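Local coordinates for putative hemoglobin-like oxygen-binding protein (Pseudoalteromonas haloplanktis, PDB 4UUR) that binds heme as a cold-adapted group II truncated hemoglobin and probably serves to bind or carry oxygen, at residues L119-N123 and P124-E128. Sequence-based numbering, arbitrary orientation. Where two conformers were deposited one is given.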
# COMPACT_ATOMS: atom_id res chain seq x y z
N LEU A 119 0.35 -6.39 11.92
CA LEU A 119 1.41 -5.98 12.84
C LEU A 119 1.33 -4.50 13.22
O LEU A 119 1.82 -4.12 14.26
CB LEU A 119 2.78 -6.32 12.28
CG LEU A 119 3.17 -7.79 12.34
CD1 LEU A 119 4.15 -8.12 11.24
CD2 LEU A 119 3.74 -8.15 13.67
N GLU A 120 0.71 -3.66 12.41
CA GLU A 120 0.88 -2.18 12.62
C GLU A 120 -0.32 -1.54 13.23
O GLU A 120 -0.23 -0.46 13.77
CB GLU A 120 1.24 -1.43 11.30
CG GLU A 120 2.60 -1.81 10.71
CD GLU A 120 3.79 -1.40 11.61
OE1 GLU A 120 3.72 -0.33 12.26
OE2 GLU A 120 4.81 -2.13 11.65
N VAL A 121 -1.47 -2.18 13.09
CA VAL A 121 -2.72 -1.57 13.53
C VAL A 121 -3.28 -2.35 14.71
O VAL A 121 -3.78 -3.48 14.57
CB VAL A 121 -3.74 -1.51 12.40
CG1 VAL A 121 -4.92 -0.59 12.79
CG2 VAL A 121 -3.11 -1.02 11.10
N ASP A 122 -3.19 -1.74 15.88
CA ASP A 122 -3.62 -2.40 17.10
C ASP A 122 -5.14 -2.31 17.35
O ASP A 122 -5.70 -3.25 17.90
CB ASP A 122 -2.79 -2.01 18.32
CG ASP A 122 -2.86 -0.54 18.64
OD1 ASP A 122 -3.95 0.05 18.48
OD2 ASP A 122 -1.82 0.00 19.07
N ASN A 123 -5.80 -1.23 16.90
CA ASN A 123 -7.27 -1.16 16.86
C ASN A 123 -7.88 -2.21 15.93
O ASN A 123 -7.68 -2.13 14.72
CB ASN A 123 -7.65 0.21 16.32
CG ASN A 123 -9.12 0.51 16.44
OD1 ASN A 123 -9.96 -0.33 16.20
ND2 ASN A 123 -9.43 1.72 16.81
N PRO A 124 -8.64 -3.20 16.45
CA PRO A 124 -9.10 -4.24 15.49
C PRO A 124 -10.20 -3.79 14.55
O PRO A 124 -10.42 -4.39 13.52
CB PRO A 124 -9.58 -5.37 16.40
CG PRO A 124 -8.90 -5.10 17.69
CD PRO A 124 -8.85 -3.63 17.83
N LEU A 125 -10.89 -2.70 14.87
CA LEU A 125 -11.95 -2.22 13.99
C LEU A 125 -11.31 -1.53 12.78
O LEU A 125 -11.52 -1.95 11.64
CB LEU A 125 -12.90 -1.29 14.75
CG LEU A 125 -13.70 -1.96 15.90
CD1 LEU A 125 -14.72 -0.99 16.47
CD2 LEU A 125 -14.37 -3.27 15.45
N LEU A 126 -10.50 -0.50 13.05
CA LEU A 126 -9.68 0.17 12.02
C LEU A 126 -8.94 -0.86 11.13
O LEU A 126 -8.92 -0.74 9.88
CB LEU A 126 -8.70 1.14 12.67
CG LEU A 126 -7.94 2.05 11.71
CD1 LEU A 126 -8.84 2.93 10.87
CD2 LEU A 126 -7.02 2.94 12.48
N ARG A 127 -8.40 -1.91 11.75
CA ARG A 127 -7.61 -2.86 11.00
C ARG A 127 -8.42 -3.56 9.96
O ARG A 127 -7.94 -3.70 8.82
CB ARG A 127 -6.93 -3.86 11.91
CG ARG A 127 -6.08 -4.92 11.19
CD ARG A 127 -5.70 -6.06 12.16
NE ARG A 127 -5.42 -5.46 13.46
CZ ARG A 127 -5.60 -6.07 14.63
NH1 ARG A 127 -5.98 -7.33 14.66
NH2 ARG A 127 -5.38 -5.39 15.77
N GLU A 128 -9.60 -4.05 10.35
CA GLU A 128 -10.52 -4.72 9.42
C GLU A 128 -11.07 -3.71 8.40
O GLU A 128 -11.24 -4.02 7.22
CB GLU A 128 -11.66 -5.41 10.19
CG GLU A 128 -12.62 -6.23 9.34
CD GLU A 128 -11.95 -7.35 8.55
OE1 GLU A 128 -10.99 -7.97 9.05
OE2 GLU A 128 -12.38 -7.62 7.43
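The guanidinium of Arg-127 has Pro-124 CA over one face, 3.9 Å above its plane toward the rim, while the carbonyls of Val-121 and Asp-122 meet its edge. This is the short link joining the last two helices of the truncated globin fold, 103-120 and 124-141, with Asn-123 as N-cap of the second. Arg-127 grips Val-121 O side-on, NE and NH2 each 2.8 Å from that single oxygen, which lies 21° out of the guanidinium plane; the NH2 bond falls on a carbonyl lone pair. A bend at chi3 (-38°) brings NE and NH2 of the otherwise extended chain to the Val-121 carbonyl. Cut back to alanine, this position would probably leave Val-121 O without either of its two side-chain donors and the link less firmly tied to the helix. Val-121 CG1 packs against Arg-127 CB (3.9 Å) and Leu-126 CD2 (4.1 Å), and both Val-121 and Leu-126 also rest on Leu-28. Arg-127 N closes the first helical turn on Asn-123 O. Asn-123, its CG turned away from the backbone N (chi1 -170°), reaches forward over the helix start, where OD1 takes Leu-125 N in the carbonyl plane at 2.9 Å and Leu-126 N from above that plane at 3.2 Å.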